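Local coordinates for protein ricin B lectin (Clostridium thermocellum, PDB 3VSF) that probably hydrolyses beta-1,3-galactan from the chain end with a family 43 glycoside hydrolase domain joined to a galactose-binding, ricin-type lectin module, at residues S417-D422 against L434-T438; R100-L104 against P156-F160. All blocks are in the same frame, centred on the assembly; numbering follows the deposited sequence.

The two contacts lie on opposite sides of the chain's centre, their own centres about 44 Å apart and their nearest atoms about 34 Å apart. Interaction 2 comes first along the sequence, within the family 43 part, where five successive four-stranded antiparallel sheets form the blades of a beta-propeller; it joins the outermost strand of one blade to a loop of the next. Interaction 1 follows, within the ricin-type beta-trefoil, where it pairs neighbouring strands of a hairpin. They share no sheet. One is a joint between blades of the hydrolase fold, whereas the other builds part of a separate module and carries an aspartate that binds galactose.

Interaction 1: S417-D422 against L434-T438; sequences SGRALD and LIQYT
A beta hairpin of the ricin-type beta-trefoil brings Ala420 and Asp422 opposite Tyr437 and Ile435, at a galactose site. Both pairs are antiparallel hydrogen-bonded pairs, with the non-hydrogen-bonded pair Leu421–Gln436 between them. Ala420 N donates to Tyr437 O (2.8 Å) and Tyr437 N returns the bond to Ala420 O (2.9 Å). In the second pair Asp422 N and Ile435 O are 2.7 Å apart, and Ile435 N meets Asp422 O almost straight (179° at the hydrogen).

Asp422, Ile435 and Tyr437 share one face. The side chain of Asp422, with CG anti to the backbone N (chi1 -179°), runs alongside both neighbours: its CB lies 3.6 Å from Tyr437 CB, while OD1 rests against Ile435 CG1. Asp422 is a galactose-binding residue, and a bond from Gln445 NE2 to its OD2 would limit rotation of the carboxylate.

Leu421 and Gln436 occupy the other face. Leucine suits its place because it turns into the trefoil interior, onto Ile412 and Ile468. Gln436 is buried, but its amide NE2 is satisfied by the carbonyls of Ser380 and Asp382. Just before the strand begins at Ala420, the extended Arg419 chain lays CD 3.9 Å from Gln436 CD. Arg419 NE donates to Val381 O and NH1 pairs with Glu337, while the guanidinium has the methyl CG2 of Thr438 at its edge, 3.4 Å from NH1.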
loop_
_atom_site.group_PDB
_atom_site.type_symbol
_atom_site.label_atom_id
_atom_site.label_comp_id
_atom_site.label_asym_id
_atom_site.label_seq_id
_atom_site.Cartn_x
_atom_site.Cartn_y
_atom_site.Cartn_z
ATOM N N SER A 417 14.965 10.073 10.275
ATOM C CA SER A 417 14.294 8.964 9.607
ATOM C C SER A 417 12.847 8.893 10.078
ATOM O O SER A 417 12.579 8.924 11.278
ATOM C CB SER A 417 15.009 7.642 9.899
ATOM O OG SER A 417 14.990 7.350 11.285
ATOM N N GLY A 418 11.918 8.797 9.133
ATOM C CA GLY A 418 10.502 8.811 9.453
ATOM C C GLY A 418 10.021 7.597 10.226
ATOM O O GLY A 418 8.816 7.369 10.351
ATOM N N ARG A 419 10.961 6.819 10.752
ATOM C CA ARG A 419 10.628 5.606 11.487
ATOM C C ARG A 419 10.165 5.925 12.904
ATOM O O ARG A 419 10.527 6.957 13.467
ATOM C CB ARG A 419 11.825 4.657 11.508
ATOM C CG ARG A 419 12.443 4.455 10.135
ATOM C CD ARG A 419 13.484 3.352 10.132
ATOM N NE ARG A 419 14.099 3.211 8.816
ATOM C CZ ARG A 419 13.542 2.565 7.797
ATOM N NH1 ARG A 419 12.352 1.997 7.942
ATOM N NH2 ARG A 419 14.173 2.488 6.633
ATOM N N ALA A 420 9.360 5.034 13.475
ATOM C CA ALA A 420 8.778 5.260 14.794
ATOM C C ALA A 420 9.475 4.449 15.881
ATOM O O ALA A 420 10.052 3.395 15.612
ATOM C CB ALA A 420 7.289 4.947 14.773
ATOM N N LEU A 421 9.416 4.952 17.110
ATOM C CA LEU A 421 9.965 4.240 18.255
ATOM C C LEU A 421 9.178 2.951 18.447
ATOM O O LEU A 421 7.966 2.979 18.652
ATOM C CB LEU A 421 9.889 5.104 19.514
ATOM C CG LEU A 421 10.663 4.610 20.738
ATOM C CD1 LEU A 421 12.149 4.508 20.430
ATOM C CD2 LEU A 421 10.424 5.530 21.922
ATOM N N ASP A 422 9.874 1.822 18.378
ATOM C CA ASP A 422 9.214 0.524 18.360
ATOM C C ASP A 422 9.833 -0.455 19.351
ATOM O O ASP A 422 11.054 -0.529 19.482
ATOM C CB ASP A 422 9.272 -0.061 16.946
ATOM C CG ASP A 422 8.586 -1.408 16.841
ATOM O OD1 ASP A 422 9.234 -2.432 17.141
ATOM O OD2 ASP A 422 7.401 -1.441 16.452
ATOM N N LEU A 434 14.493 -1.545 22.496
ATOM C CA LEU A 434 13.732 -0.602 21.683
ATOM C C LEU A 434 14.489 -0.264 20.404
ATOM O O LEU A 434 15.709 -0.104 20.418
ATOM C CB LEU A 434 13.436 0.676 22.469
ATOM C CG LEU A 434 12.079 0.761 23.172
ATOM C CD1 LEU A 434 11.830 -0.470 24.028
ATOM C CD2 LEU A 434 11.985 2.030 24.008
ATOM N N ILE A 435 13.758 -0.159 19.300
ATOM C CA ILE A 435 14.355 0.159 18.010
ATOM C C ILE A 435 13.515 1.195 17.279
ATOM O O ILE A 435 12.437 1.568 17.738
ATOM C CB ILE A 435 14.459 -1.091 17.114
ATOM C CG1 ILE A 435 13.065 -1.645 16.813
ATOM C CG2 ILE A 435 15.326 -2.153 17.770
ATOM C CD1 ILE A 435 13.071 -2.888 15.950
ATOM N N GLN A 436 14.018 1.666 16.144
ATOM C CA GLN A 436 13.212 2.479 15.243
ATOM C C GLN A 436 12.733 1.586 14.105
ATOM O O GLN A 436 13.532 0.902 13.467
ATOM C CB GLN A 436 14.005 3.670 14.704
ATOM C CG GLN A 436 15.169 3.300 13.798
ATOM C CD GLN A 436 15.766 4.506 13.099
ATOM O OE1 GLN A 436 15.335 5.639 13.316
ATOM N NE2 GLN A 436 16.759 4.269 12.253
ATOM N N TYR A 437 11.429 1.579 13.862
ATOM C CA TYR A 437 10.859 0.684 12.865
ATOM C C TYR A 437 9.803 1.389 12.025
ATOM O O TYR A 437 9.273 2.428 12.420
ATOM C CB TYR A 437 10.257 -0.548 13.545
ATOM C CG TYR A 437 10.107 -1.748 12.639
ATOM C CD1 TYR A 437 11.212 -2.500 12.264
ATOM C CD2 TYR A 437 8.860 -2.138 12.168
ATOM C CE1 TYR A 437 11.081 -3.602 11.439
ATOM C CE2 TYR A 437 8.719 -3.238 11.342
ATOM C CZ TYR A 437 9.832 -3.967 10.982
ATOM O OH TYR A 437 9.699 -5.064 10.160
ATOM N N THR A 438 9.507 0.819 10.864
ATOM C CA THR A 438 8.484 1.360 9.980
ATOM C C THR A 438 7.150 1.414 10.712
ATOM O O THR A 438 6.800 0.490 11.446
ATOM C CB THR A 438 8.327 0.492 8.721
ATOM O OG1 THR A 438 7.425 -0.587 8.989
ATOM C CG2 THR A 438 9.672 -0.075 8.298
#

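Interaction 2: R100-L104 against P156-F160; sequences RGEVL and PDGKF
The charged part of this contact is the salt bridge between Arg100 and Asp157. Arg100 turns its NE side to the aspartate and grips a single oxygen with two nitrogens: NH2 lies 2.7 Å from Asp157 OD1, and NE is 3.1 Å from that same OD1. The oxygen sits close to the guanidinium plane, yet both donors approach it from one face of the carboxylate, about 50° out of its plane. Bends at chi2 and chi3 (-68° and -93°) swing the arginine's end round to meet Asp157. A long chain with several donors suits this partly exposed position, where a short acid offers a compact acceptor.

In the hydrolase's beta-propeller, Arg100 belongs to the outermost strand of one blade, and Asp157 to the loop between strands 147-153 and 161-166 of the next. The strand turns a corner at Val103 and Leu104, where a backbone hydrogen bond crosses to the loop: Phe160 N donates to Val103 O, 2.6 Å away.

Apolar contacts gather beside that bond. Val103 and Phe160 point the same way, side by side, with Val103 CB against Phe160 CD2. The hydrophobic side chains of Val103 and Phe160 suit this buried position; Leu104 CD1 approaches Phe160 CB at 4.3 Å, and both Leu104 and Phe160 pack on Met133 of strand 131-138. Separately, Val103 CG1 makes a van der Waals contact with the loop backbone at Gly158 O (3.6 Å).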
loop_
_atom_site.group_PDB
_atom_site.type_symbol
_atom_site.label_atom_id
_atom_site.label_comp_id
_atom_site.label_asym_id
_atom_site.label_seq_id
_atom_site.Cartn_x
_atom_site.Cartn_y
_atom_site.Cartn_z
ATOM N N ARG A 100 -14.576 12.691 -14.786
ATOM C CA ARG A 100 -14.486 12.700 -16.245
ATOM C C ARG A 100 -15.517 11.774 -16.887
ATOM O O ARG A 100 -15.493 11.551 -18.098
ATOM C CB ARG A 100 -13.074 12.321 -16.701
ATOM C CG ARG A 100 -11.987 13.258 -16.195
ATOM C CD ARG A 100 -12.099 14.639 -16.825
ATOM N NE ARG A 100 -11.277 14.768 -18.026
ATOM C CZ ARG A 100 -11.201 15.872 -18.764
ATOM N NH1 ARG A 100 -11.904 16.946 -18.427
ATOM N NH2 ARG A 100 -10.426 15.904 -19.838
ATOM N N GLY A 101 -16.418 11.237 -16.070
ATOM C CA GLY A 101 -17.481 10.381 -16.564
ATOM C C GLY A 101 -17.108 8.913 -16.602
ATOM O O GLY A 101 -16.038 8.521 -16.137
ATOM N N GLU A 102 -17.997 8.099 -17.162
ATOM C CA GLU A 102 -17.764 6.664 -17.270
ATOM C C GLU A 102 -17.170 6.290 -18.621
ATOM O O GLU A 102 -17.873 6.262 -19.631
ATOM C CB GLU A 102 -19.063 5.887 -17.040
ATOM C CG GLU A 102 -19.308 5.481 -15.593
ATOM C CD GLU A 102 -19.505 6.667 -14.669
ATOM O OE1 GLU A 102 -19.755 7.782 -15.173
ATOM O OE2 GLU A 102 -19.408 6.484 -13.438
ATOM N N VAL A 103 -15.872 6.002 -18.634
ATOM C CA VAL A 103 -15.201 5.563 -19.850
ATOM C C VAL A 103 -15.809 4.254 -20.340
ATOM O O VAL A 103 -15.706 3.909 -21.516
ATOM C CB VAL A 103 -13.690 5.374 -19.627
ATOM C CG1 VAL A 103 -13.034 6.704 -19.290
ATOM C CG2 VAL A 103 -13.436 4.353 -18.529
ATOM N N LEU A 104 -16.445 3.529 -19.424
ATOM C CA LEU A 104 -17.136 2.294 -19.764
ATOM C C LEU A 104 -18.434 2.210 -18.970
ATOM O O LEU A 104 -18.454 2.475 -17.769
ATOM C CB LEU A 104 -16.254 1.081 -19.465
ATOM C CG LEU A 104 -16.673 -0.241 -20.106
ATOM C CD1 LEU A 104 -16.511 -0.171 -21.617
ATOM C CD2 LEU A 104 -15.868 -1.398 -19.537
ATOM N N PRO A 156 -7.673 8.883 -23.235
ATOM C CA PRO A 156 -7.726 8.300 -21.890
ATOM C C PRO A 156 -9.092 8.461 -21.228
ATOM O O PRO A 156 -9.647 7.483 -20.728
ATOM C CB PRO A 156 -6.671 9.103 -21.122
ATOM C CG PRO A 156 -6.591 10.402 -21.843
ATOM C CD PRO A 156 -6.793 10.064 -23.289
ATOM N N ASP A 157 -9.622 9.679 -21.226
ATOM C CA ASP A 157 -10.892 9.961 -20.564
ATOM C C ASP A 157 -12.076 9.904 -21.526
ATOM O O ASP A 157 -13.175 10.353 -21.198
ATOM C CB ASP A 157 -10.840 11.321 -19.866
ATOM C CG ASP A 157 -10.230 12.400 -20.738
ATOM O OD1 ASP A 157 -9.589 13.319 -20.186
ATOM O OD2 ASP A 157 -10.390 12.330 -21.975
ATOM N N GLY A 158 -11.846 9.349 -22.711
ATOM C CA GLY A 158 -12.897 9.210 -23.702
ATOM C C GLY A 158 -13.689 7.929 -23.522
ATOM O O GLY A 158 -13.241 7.003 -22.847
ATOM N N LYS A 159 -14.872 7.879 -24.126
ATOM C CA LYS A 159 -15.724 6.699 -24.043
ATOM C C LYS A 159 -15.039 5.499 -24.692
ATOM O O LYS A 159 -14.782 5.496 -25.895
ATOM C CB LYS A 159 -17.067 6.960 -24.730
ATOM C CG LYS A 159 -17.705 8.302 -24.391
ATOM C CD LYS A 159 -18.161 8.369 -22.942
ATOM C CE LYS A 159 -18.874 9.683 -22.656
ATOM N NZ LYS A 159 -19.392 9.757 -21.262
ATOM N N PHE A 160 -14.743 4.482 -23.888
ATOM C CA PHE A 160 -14.106 3.267 -24.387
ATOM C C PHE A 160 -15.094 2.399 -25.159
ATOM O O PHE A 160 -16.297 2.427 -24.899
ATOM C CB PHE A 160 -13.500 2.465 -23.233
ATOM C CG PHE A 160 -12.154 2.961 -22.791
ATOM C CD1 PHE A 160 -11.029 2.164 -22.927
ATOM C CD2 PHE A 160 -12.009 4.224 -22.243
ATOM C CE1 PHE A 160 -9.788 2.616 -22.522
ATOM C CE2 PHE A 160 -10.771 4.682 -21.836
ATOM C CZ PHE A 160 -9.659 3.876 -21.977
#